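PDB 1VKY: S-adenosylmethionine:tRNA ribosyltransferase-isomerase from Thermotoga maritima, which probably transfers and isomerises the ribose moiety of S-adenosylmethionine onto the 7-aminomethyl group of preQ1-modified tRNA, giving epoxyqueuosine. Local coordinates for residues 16-27 against 304-315; 32-41 against 329-337. All coordinates share one frame; numbering follows the deposited sequence.

Residues 16-27 and 304-315 meet in contact 1: from the N terminus, the loop segment 16-27 runs first past the start of helix 309-318, closing a loop of 276 intervening residues. The chain then enters strand 39-44 of the large mixed sheet, and contact 2 sets residues 32-41 against 329-337, the end of helix 320-332 and the turn after it. The two closures cross, since their segments alternate along the chain. Consecutive helices serve them, and they touch directly: Glu25 forms a salt bridge with Arg334, and Tyr20 packs on Phe337.

Contact 1 of 2, residues 16-27 against 304-315; sequences SEFDYELPPELI and HLPRSTLLMLVA
The N-capped start of helix 309-318, with the type II turn Leu305 to Ser308 leading into it, is the element against which the N-terminal segment 16-27 is laid, and Phe18, Asp19 and Tyr20 do most of the gripping. Two rings are each covered on one face by a carbon of this element. Met312 crosses the Phe18 side chain at about a right angle and sets CG 3.7 Å from the ring centroid, nearly on the ring normal, while its SD stands farther off above the same face as a Met-aromatic contact. At the ring edge Ala315 CB meets Phe18 CE2 at 3.6 Å. Tyr20 receives Pro306 CG over one face in a CH-pi contact, offset toward the rim, and Leu311 CD2 lies at its edge. Its CG sits between the backbone N and the carbonyl carbon (chi1 68°), a rotation that carries the hydroxyl across to His304, just before the turn; Tyr20 OH gives its proton to His304 O at 2.7 Å, in the carbonyl plane. Two residues on, Leu22 CD2 packs on both Pro306 CD and Leu305 CD2, and Ile27 CD1 extends this apolar patch. The second subunit covers part of the same region, its Ile27 packing on Leu305 and its Pro24 on Arg307.

The turn itself is fastened from inside: Ser308 OG donates to Leu305 O and accepts from Leu311 N, the capping bond. Across the contact Arg307 N donates to Phe18 O at 2.9 Å. Beside it runs the salt bridge, in which Arg307 NE reaches Asp19 OD1 at 3.1 Å from above the carboxylate plane, the carboxylate and guanidinium planes standing 82° apart.

Contact 2 of 2, residues 32-41 against 329-337; sequences VEPRDASRLM and EAVKRRYRF
Arg39 lies along one face of the Tyr335 ring and can be followed atom by atom. Its CB rests 3.6 Å from Tyr335 CE2. Further out, CD stands almost on the ring normal in a CH-pi contact, and a bend at chi3 (75°) lays the guanidinium flat over the ring, the two planes 18° apart and CZ 4.0 Å from the Tyr335 centroid in a cation-pi stack. NE turns to a water that also bonds Tyr335 OH, whose protein partner is His52. At the tip NH2 approaches Tyr335 CE1, and NH1 donates to Arg333 O at 2.9 Å, a bent bond (137°) from above the carbonyl plane.

That carbonyl lies where helix 320-332 gives way to a Schellman motif, with Arg334 at positive phi; the contact thus joins a helix end to strand 39-44 of the mixed sheet. A lysine in place of Arg39 has no flat group to stack, and would probably leave Arg333 O without its NH1 donor and that face of Tyr335 less completely covered.

The opposite face of the ring takes Met41, whose CE comes 3.6 Å from Tyr335 CE1 and also touches Ala330 CB, so the tyrosine is sandwiched between two residues of one strand. Earlier in the chain, Val32 CG2 sits over one face of the Arg336 guanidinium, offset toward its rim, 3.3 Å from NH2. That NH2 forms a salt bridge with Asp342, and donates at 2.7 Å to a water that in turn accepts from Val32 N.

Contact 1 of 2, residues 16-27 against 304-315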
loop_
_atom_site.group_PDB
_atom_site.type_symbol
_atom_site.label_atom_id
_atom_site.label_comp_id
_atom_site.label_asym_id
_atom_site.label_seq_id
_atom_site.Cartn_x
_atom_site.Cartn_y
_atom_site.Cartn_z
ATOM N N SER B 16 16.414 18.069 -13.310
ATOM C CA SER B 16 17.112 16.751 -13.201
ATOM C C SER B 16 17.040 15.978 -14.512
ATOM O O SER B 16 16.011 15.948 -15.214
ATOM C CB SER B 16 16.522 15.891 -12.047
ATOM O OG SER B 16 17.173 14.602 -11.895
ATOM N N GLU B 17 18.146 15.308 -14.802
ATOM C CA GLU B 17 18.208 14.320 -15.881
ATOM C C GLU B 17 17.277 13.122 -15.653
ATOM O O GLU B 17 16.963 12.400 -16.608
ATOM C CB GLU B 17 19.645 13.801 -16.031
ATOM C CG GLU B 17 20.414 14.375 -17.210
ATOM C CD GLU B 17 21.144 13.282 -17.965
ATOM O OE1 GLU B 17 20.858 13.090 -19.171
ATOM O OE2 GLU B 17 21.986 12.598 -17.336
ATOM N N PHE B 18 16.851 12.917 -14.400
ATOM C CA PHE B 18 15.976 11.783 -14.037
ATOM C C PHE B 18 14.535 12.195 -13.737
ATOM O O PHE B 18 13.700 11.422 -13.264
ATOM C CB PHE B 18 16.628 11.025 -12.881
ATOM C CG PHE B 18 17.978 10.492 -13.237
ATOM C CD1 PHE B 18 19.126 11.198 -12.909
ATOM C CD2 PHE B 18 18.102 9.319 -13.970
ATOM C CE1 PHE B 18 20.346 10.732 -13.239
ATOM C CE2 PHE B 18 19.343 8.857 -14.313
ATOM C CZ PHE B 18 20.464 9.569 -13.949
ATOM N N ASP B 19 14.218 13.433 -14.075
ATOM C CA ASP B 19 12.870 13.911 -13.932
ATOM C C ASP B 19 12.102 13.436 -15.152
ATOM O O ASP B 19 12.669 13.289 -16.226
ATOM C CB ASP B 19 12.879 15.434 -13.878
ATOM C CG ASP B 19 11.694 15.990 -13.175
ATOM O OD1 ASP B 19 10.935 15.236 -12.511
ATOM O OD2 ASP B 19 11.445 17.201 -13.225
ATOM N N TYR B 20 10.820 13.155 -14.987
ATOM C CA TYR B 20 9.954 12.884 -16.118
ATOM C C TYR B 20 8.566 13.178 -15.600
ATOM O O TYR B 20 8.384 13.272 -14.404
ATOM C CB TYR B 20 10.092 11.432 -16.613
ATOM C CG TYR B 20 9.576 10.386 -15.650
ATOM C CD1 TYR B 20 8.267 9.910 -15.757
ATOM C CD2 TYR B 20 10.410 9.846 -14.630
ATOM C CE1 TYR B 20 7.780 8.918 -14.871
ATOM C CE2 TYR B 20 9.923 8.845 -13.738
ATOM C CZ TYR B 20 8.598 8.428 -13.865
ATOM O OH TYR B 20 8.073 7.492 -13.045
ATOM N N GLU B 21 7.602 13.359 -16.488
ATOM C CA GLU B 21 6.278 13.784 -16.077
ATOM C C GLU B 21 5.432 12.570 -15.840
ATOM O O GLU B 21 5.162 11.825 -16.768
ATOM C CB GLU B 21 5.610 14.679 -17.154
ATOM N N LEU B 22 5.036 12.366 -14.593
ATOM C CA LEU B 22 4.245 11.199 -14.186
ATOM C C LEU B 22 2.839 11.676 -13.759
ATOM O O LEU B 22 2.718 12.269 -12.673
ATOM C CB LEU B 22 4.903 10.516 -12.987
ATOM C CG LEU B 22 4.198 9.311 -12.357
ATOM C CD1 LEU B 22 3.728 8.321 -13.429
ATOM C CD2 LEU B 22 5.066 8.600 -11.275
ATOM N N PRO B 23 1.800 11.410 -14.558
ATOM C CA PRO B 23 0.439 11.751 -14.136
ATOM C C PRO B 23 0.125 11.050 -12.810
ATOM O O PRO B 23 0.304 9.830 -12.689
ATOM C CB PRO B 23 -0.445 11.237 -15.281
ATOM C CG PRO B 23 0.473 11.121 -16.447
ATOM C CD PRO B 23 1.795 10.744 -15.868
ATOM N N PRO B 24 -0.354 11.806 -11.815
ATOM C CA PRO B 24 -0.455 11.265 -10.478
ATOM C C PRO B 24 -1.392 10.084 -10.414
ATOM O O PRO B 24 -1.245 9.235 -9.550
ATOM C CB PRO B 24 -0.955 12.473 -9.636
ATOM C CG PRO B 24 -1.535 13.399 -10.568
ATOM C CD PRO B 24 -0.815 13.203 -11.880
ATOM N N GLU B 25 -2.346 10.019 -11.335
ATOM C CA GLU B 25 -3.329 8.944 -11.324
ATOM C C GLU B 25 -2.684 7.576 -11.648
ATOM O O GLU B 25 -3.254 6.539 -11.365
ATOM C CB GLU B 25 -4.544 9.230 -12.250
ATOM C CG GLU B 25 -4.328 9.301 -13.745
ATOM C CD GLU B 25 -3.844 10.635 -14.242
ATOM O OE1 GLU B 25 -3.382 11.416 -13.406
ATOM O OE2 GLU B 25 -3.918 10.911 -15.478
ATOM N N LEU B 26 -1.479 7.583 -12.200
ATOM C CA LEU B 26 -0.808 6.328 -12.554
ATOM C C LEU B 26 -0.080 5.675 -11.396
ATOM O O LEU B 26 0.361 4.522 -11.521
ATOM C CB LEU B 26 0.134 6.562 -13.739
ATOM C CG LEU B 26 -0.581 7.002 -15.018
ATOM C CD1 LEU B 26 0.426 7.077 -16.197
ATOM C CD2 LEU B 26 -1.677 6.031 -15.347
ATOM N N ILE B 27 0.039 6.379 -10.274
ATOM C CA ILE B 27 0.619 5.774 -9.079
ATOM C C ILE B 27 -0.445 4.904 -8.412
ATOM O O ILE B 27 -1.376 5.412 -7.828
ATOM C CB ILE B 27 1.188 6.839 -8.140
ATOM C CG1 ILE B 27 2.255 7.656 -8.876
ATOM C CG2 ILE B 27 1.719 6.216 -6.855
ATOM C CD1 ILE B 27 2.838 8.751 -8.085
ATOM N N HIS B 304 9.772 3.316 -11.102
ATOM C CA HIS B 304 10.167 4.176 -9.998
ATOM C C HIS B 304 9.772 5.613 -10.271
ATOM O O HIS B 304 9.465 5.961 -11.380
ATOM C CB HIS B 304 11.657 4.022 -9.731
ATOM C CG HIS B 304 12.079 2.579 -9.560
ATOM N ND1 HIS B 304 11.678 1.817 -8.485
ATOM C CD2 HIS B 304 12.780 1.745 -10.368
ATOM C CE1 HIS B 304 12.146 0.584 -8.617
ATOM N NE2 HIS B 304 12.818 0.515 -9.752
ATOM N N LEU B 305 9.794 6.451 -9.238
ATOM C CA LEU B 305 9.286 7.801 -9.349
ATOM C C LEU B 305 10.330 8.733 -9.960
ATOM O O LEU B 305 11.561 8.470 -9.840
ATOM C CB LEU B 305 8.880 8.265 -7.932
ATOM C CG LEU B 305 7.794 7.443 -7.190
ATOM C CD1 LEU B 305 7.704 7.815 -5.702
ATOM C CD2 LEU B 305 6.446 7.655 -7.883
ATOM N N PRO B 306 9.865 9.835 -10.569
ATOM C CA PRO B 306 10.747 10.880 -11.045
ATOM C C PRO B 306 11.774 11.260 -10.016
ATOM O O PRO B 306 11.477 11.373 -8.812
ATOM C CB PRO B 306 9.798 12.068 -11.312
ATOM C CG PRO B 306 8.469 11.443 -11.619
ATOM C CD PRO B 306 8.444 10.173 -10.818
ATOM N N ARG B 307 13.014 11.372 -10.488
ATOM C CA ARG B 307 14.122 11.829 -9.658
ATOM C C ARG B 307 14.504 10.859 -8.548
ATOM O O ARG B 307 15.321 11.216 -7.710
ATOM C CB ARG B 307 13.812 13.216 -9.037
ATOM C CG ARG B 307 13.452 14.342 -10.059
ATOM C CD ARG B 307 12.920 15.628 -9.397
ATOM N NE ARG B 307 11.449 15.630 -9.447
ATOM C CZ ARG B 307 10.610 15.582 -8.408
ATOM N NH1 ARG B 307 11.017 15.591 -7.137
ATOM N NH2 ARG B 307 9.320 15.553 -8.668
ATOM N N SER B 308 13.958 9.641 -8.499
ATOM C CA SER B 308 14.297 8.770 -7.368
ATOM C C SER B 308 15.692 8.195 -7.558
ATOM O O SER B 308 16.120 7.975 -8.709
ATOM C CB SER B 308 13.351 7.587 -7.274
ATOM O OG SER B 308 13.233 7.007 -8.541
ATOM N N THR B 309 16.346 7.830 -6.461
ATOM C CA THR B 309 17.599 7.103 -6.590
ATOM C C THR B 309 17.397 5.723 -7.183
ATOM O O THR B 309 18.324 5.177 -7.767
ATOM C CB THR B 309 18.354 6.990 -5.270
ATOM O OG1 THR B 309 17.511 6.347 -4.304
ATOM C CG2 THR B 309 18.654 8.328 -4.694
ATOM N N LEU B 310 16.204 5.132 -7.050
ATOM C CA LEU B 310 15.948 3.837 -7.690
ATOM C C LEU B 310 15.927 3.956 -9.217
ATOM O O LEU B 310 16.383 3.078 -9.915
ATOM C CB LEU B 310 14.648 3.202 -7.177
ATOM C CG LEU B 310 14.631 2.957 -5.654
ATOM C CD1 LEU B 310 13.391 2.205 -5.228
ATOM C CD2 LEU B 310 15.847 2.157 -5.245
ATOM N N LEU B 311 15.369 5.039 -9.722
ATOM C CA LEU B 311 15.396 5.317 -11.154
ATOM C C LEU B 311 16.832 5.503 -11.632
ATOM O O LEU B 311 17.233 5.010 -12.708
ATOM C CB LEU B 311 14.519 6.564 -11.487
ATOM C CG LEU B 311 14.505 6.970 -12.942
ATOM C CD1 LEU B 311 14.177 5.773 -13.852
ATOM C CD2 LEU B 311 13.530 8.149 -13.139
ATOM N N MET B 312 17.651 6.157 -10.828
ATOM C CA MET B 312 19.070 6.310 -11.182
ATOM C C MET B 312 19.784 4.937 -11.271
ATOM O O MET B 312 20.598 4.709 -12.159
ATOM C CB MET B 312 19.800 7.199 -10.182
ATOM C CG MET B 312 19.305 8.658 -10.137
ATOM S SD MET B 312 19.972 9.456 -8.660
ATOM C CE MET B 312 19.006 10.983 -8.756
ATOM N N LEU B 313 19.457 4.019 -10.366
ATOM C CA LEU B 313 20.062 2.674 -10.405
ATOM C C LEU B 313 19.626 1.934 -11.667
ATOM O O LEU B 313 20.436 1.346 -12.352
ATOM C CB LEU B 313 19.643 1.900 -9.165
ATOM C CG LEU B 313 20.123 0.466 -8.910
ATOM C CD1 LEU B 313 19.987 0.137 -7.407
ATOM C CD2 LEU B 313 19.359 -0.536 -9.735
ATOM N N VAL B 314 18.333 1.921 -11.964
ATOM C CA VAL B 314 17.850 1.239 -13.152
ATOM C C VAL B 314 18.409 1.871 -14.437
ATOM O O VAL B 314 18.740 1.176 -15.404
ATOM C CB VAL B 314 16.298 1.185 -13.180
ATOM C CG1 VAL B 314 15.832 0.559 -14.417
ATOM C CG2 VAL B 314 15.806 0.376 -11.989
ATOM N N ALA B 315 18.555 3.186 -14.449
ATOM C CA ALA B 315 19.186 3.867 -15.576
ATOM C C ALA B 315 20.632 3.386 -15.761
ATOM O O ALA B 315 21.087 3.167 -16.887
ATOM C CB ALA B 315 19.145 5.398 -15.335
#

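Contact 2 of 2, residues 32-41 against 329-337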
loop_
_atom_site.group_PDB
_atom_site.type_symbol
_atom_site.label_atom_id
_atom_site.label_comp_id
_atom_site.label_asym_id
_atom_site.label_seq_id
_atom_site.Cartn_x
_atom_site.Cartn_y
_atom_site.Cartn_z
ATOM N N VAL B 32 -2.906 -5.335 -8.711
ATOM C CA VAL B 32 -3.774 -6.187 -9.517
ATOM C C VAL B 32 -3.827 -7.575 -8.900
ATOM O O VAL B 32 -2.876 -8.029 -8.253
ATOM C CB VAL B 32 -3.269 -6.267 -10.980
ATOM C CG1 VAL B 32 -3.973 -7.365 -11.765
ATOM C CG2 VAL B 32 -3.492 -4.947 -11.660
ATOM N N GLU B 33 -4.954 -8.248 -9.100
ATOM C CA GLU B 33 -5.129 -9.637 -8.661
ATOM C C GLU B 33 -5.618 -10.465 -9.855
ATOM O O GLU B 33 -6.514 -10.026 -10.556
ATOM C CB GLU B 33 -6.120 -9.706 -7.494
ATOM C CG GLU B 33 -5.794 -10.799 -6.482
ATOM C CD GLU B 33 -4.437 -10.611 -5.796
ATOM O OE1 GLU B 33 -3.776 -11.645 -5.503
ATOM O OE2 GLU B 33 -4.026 -9.438 -5.546
ATOM N N PRO B 34 -5.000 -11.599 -10.159
ATOM C CA PRO B 34 -3.782 -12.111 -9.482
ATOM C C PRO B 34 -2.536 -11.235 -9.755
ATOM O O PRO B 34 -2.525 -10.452 -10.689
ATOM C CB PRO B 34 -3.595 -13.495 -10.114
ATOM C CG PRO B 34 -4.198 -13.357 -11.464
ATOM C CD PRO B 34 -5.399 -12.443 -11.297
ATOM N N ARG B 35 -1.518 -11.370 -8.934
ATOM C CA ARG B 35 -0.357 -10.469 -8.994
ATOM C C ARG B 35 0.418 -10.549 -10.320
ATOM O O ARG B 35 1.008 -9.570 -10.757
ATOM C CB ARG B 35 0.571 -10.741 -7.826
ATOM C CG ARG B 35 -0.029 -10.460 -6.446
ATOM C CD ARG B 35 -0.329 -8.992 -6.176
ATOM N NE ARG B 35 -0.575 -8.739 -4.753
ATOM N N ASP B 36 0.355 -11.687 -10.995
ATOM C CA ASP B 36 1.091 -11.868 -12.235
ATOM C C ASP B 36 0.297 -11.536 -13.473
ATOM O O ASP B 36 0.685 -11.882 -14.588
ATOM C CB ASP B 36 1.697 -13.243 -12.326
ATOM C CG ASP B 36 0.703 -14.355 -12.158
ATOM O OD1 ASP B 36 -0.528 -14.114 -12.124
ATOM O OD2 ASP B 36 1.105 -15.527 -12.033
ATOM N N ALA B 37 -0.804 -10.821 -13.257
ATOM C CA ALA B 37 -1.584 -10.272 -14.327
ATOM C C ALA B 37 -1.233 -8.808 -14.462
ATOM O O ALA B 37 -1.809 -8.115 -15.290
ATOM C CB ALA B 37 -3.096 -10.442 -14.062
ATOM N N SER B 38 -0.251 -8.331 -13.703
ATOM C CA SER B 38 0.249 -6.969 -13.925
ATOM C C SER B 38 0.955 -6.891 -15.304
ATOM O O SER B 38 1.259 -7.939 -15.928
ATOM C CB SER B 38 1.162 -6.552 -12.769
ATOM O OG SER B 38 2.386 -7.254 -12.849
ATOM N N ARG B 39 1.167 -5.668 -15.799
ATOM C CA ARG B 39 1.910 -5.457 -17.040
ATOM C C ARG B 39 3.397 -5.672 -16.779
ATOM O O ARG B 39 3.847 -5.540 -15.644
ATOM C CB ARG B 39 1.666 -4.060 -17.596
ATOM C CG ARG B 39 0.219 -3.848 -17.872
ATOM C CD ARG B 39 -0.116 -2.506 -18.474
ATOM N NE ARG B 39 0.279 -2.513 -19.852
ATOM C CZ ARG B 39 0.000 -1.562 -20.721
ATOM N NH1 ARG B 39 -0.697 -0.491 -20.354
ATOM N NH2 ARG B 39 0.442 -1.693 -21.973
ATOM N N LEU B 40 4.115 -6.107 -17.814
ATOM C CA LEU B 40 5.571 -6.296 -17.777
ATOM C C LEU B 40 6.116 -5.673 -19.036
ATOM O O LEU B 40 5.891 -6.208 -20.122
ATOM C CB LEU B 40 5.943 -7.795 -17.747
ATOM C CG LEU B 40 7.427 -8.204 -17.782
ATOM C CD1 LEU B 40 8.135 -7.766 -16.518
ATOM C CD2 LEU B 40 7.648 -9.684 -17.995
ATOM N N MET B 41 6.854 -4.577 -18.892
ATOM C CA MET B 41 7.621 -4.016 -19.990
ATOM C C MET B 41 8.990 -4.712 -20.016
ATOM O O MET B 41 9.664 -4.779 -19.014
ATOM C CB MET B 41 7.842 -2.511 -19.811
ATOM C CG MET B 41 8.455 -1.855 -21.037
ATOM S SD MET B 41 8.586 -0.065 -20.930
ATOM C CE MET B 41 6.889 0.461 -20.932
ATOM N N GLU B 329 7.338 5.916 -22.750
ATOM C CA GLU B 329 6.380 4.951 -23.321
ATOM C C GLU B 329 5.419 4.361 -22.290
ATOM O O GLU B 329 4.228 4.136 -22.592
ATOM C CB GLU B 329 7.087 3.788 -24.047
ATOM C CG GLU B 329 7.206 3.908 -25.564
ATOM C CD GLU B 329 5.863 4.119 -26.313
ATOM O OE1 GLU B 329 5.616 5.247 -26.785
ATOM O OE2 GLU B 329 5.052 3.173 -26.459
ATOM N N ALA B 330 5.911 4.102 -21.081
ATOM C CA ALA B 330 5.041 3.600 -20.013
ATOM C C ALA B 330 3.937 4.599 -19.638
ATOM O O ALA B 330 2.787 4.211 -19.454
ATOM C CB ALA B 330 5.841 3.220 -18.780
ATOM N N VAL B 331 4.293 5.869 -19.518
ATOM C CA VAL B 331 3.302 6.916 -19.215
ATOM C C VAL B 331 2.298 6.997 -20.358
ATOM O O VAL B 331 1.089 7.020 -20.133
ATOM C CB VAL B 331 3.996 8.293 -18.943
ATOM C CG1 VAL B 331 3.005 9.426 -18.895
ATOM C CG2 VAL B 331 4.827 8.236 -17.650
ATOM N N LYS B 332 2.799 6.987 -21.584
ATOM C CA LYS B 332 1.951 7.104 -22.764
ATOM C C LYS B 332 0.991 5.953 -22.799
ATOM O O LYS B 332 -0.197 6.145 -23.038
ATOM C CB LYS B 332 2.807 7.140 -24.022
ATOM C CG LYS B 332 2.063 7.388 -25.295
ATOM C CD LYS B 332 2.998 7.300 -26.477
ATOM C CE LYS B 332 2.271 7.630 -27.783
ATOM N NZ LYS B 332 3.135 7.276 -28.957
ATOM N N ARG B 333 1.458 4.751 -22.476
ATOM C CA ARG B 333 0.576 3.591 -22.483
ATOM C C ARG B 333 -0.178 3.348 -21.197
ATOM O O ARG B 333 -0.881 2.334 -21.079
ATOM C CB ARG B 333 1.396 2.338 -22.811
ATOM C CG ARG B 333 1.882 2.346 -24.209
ATOM C CD ARG B 333 2.796 1.197 -24.513
ATOM N NE ARG B 333 3.247 1.200 -25.913
ATOM C CZ ARG B 333 2.862 0.318 -26.825
ATOM N NH1 ARG B 333 1.957 -0.627 -26.536
ATOM N NH2 ARG B 333 3.376 0.386 -28.046
ATOM N N ARG B 334 -0.001 4.229 -20.213
ATOM C CA ARG B 334 -0.810 4.223 -18.996
ATOM C C ARG B 334 -0.463 3.032 -18.105
ATOM O O ARG B 334 -1.316 2.451 -17.419
ATOM C CB ARG B 334 -2.320 4.280 -19.359
ATOM C CG ARG B 334 -2.709 5.422 -20.324
ATOM C CD ARG B 334 -2.602 6.819 -19.751
ATOM N NE ARG B 334 -3.538 7.023 -18.649
ATOM C CZ ARG B 334 -3.563 8.094 -17.845
ATOM N NH1 ARG B 334 -2.710 9.101 -17.995
ATOM N NH2 ARG B 334 -4.451 8.152 -16.871
ATOM N N TYR B 335 0.816 2.664 -18.067
ATOM C CA TYR B 335 1.252 1.680 -17.078
ATOM C C TYR B 335 0.982 2.257 -15.690
ATOM O O TYR B 335 0.943 3.495 -15.500
ATOM C CB TYR B 335 2.771 1.394 -17.187
ATOM C CG TYR B 335 3.163 0.374 -18.220
ATOM C CD1 TYR B 335 2.963 0.606 -19.573
ATOM C CD2 TYR B 335 3.754 -0.846 -17.839
ATOM C CE1 TYR B 335 3.355 -0.352 -20.545
ATOM C CE2 TYR B 335 4.152 -1.794 -18.792
ATOM C CZ TYR B 335 3.942 -1.551 -20.142
ATOM O OH TYR B 335 4.368 -2.529 -21.062
ATOM N N ARG B 336 0.920 1.374 -14.715
ATOM C CA ARG B 336 0.853 1.785 -13.327
ATOM C C ARG B 336 2.221 1.716 -12.660
ATOM O O ARG B 336 3.012 0.772 -12.914
ATOM C CB ARG B 336 -0.121 0.912 -12.575
ATOM C CG ARG B 336 -1.565 0.958 -13.093
ATOM C CD ARG B 336 -2.420 -0.157 -12.495
ATOM N NE ARG B 336 -1.690 -1.428 -12.546
ATOM C CZ ARG B 336 -1.338 -2.196 -11.506
ATOM N NH1 ARG B 336 -1.679 -1.882 -10.237
ATOM N NH2 ARG B 336 -0.635 -3.315 -11.759
ATOM N N PHE B 337 2.469 2.707 -11.798
ATOM C CA PHE B 337 3.779 2.989 -11.230
ATOM C C PHE B 337 3.823 2.781 -9.724
ATOM O O PHE B 337 2.802 2.731 -9.035
ATOM C CB PHE B 337 4.179 4.422 -11.538
ATOM C CG PHE B 337 4.530 4.657 -12.968
ATOM C CD1 PHE B 337 3.575 4.586 -13.946
ATOM C CD2 PHE B 337 5.802 5.035 -13.318
ATOM C CE1 PHE B 337 3.890 4.815 -15.249
ATOM C CE2 PHE B 337 6.129 5.265 -14.646
ATOM C CZ PHE B 337 5.178 5.148 -15.598
HETATM O O HOH W 1 -0.090 -4.752 -9.542
HETATM O O HOH W 2 2.506 -4.285 -21.115
#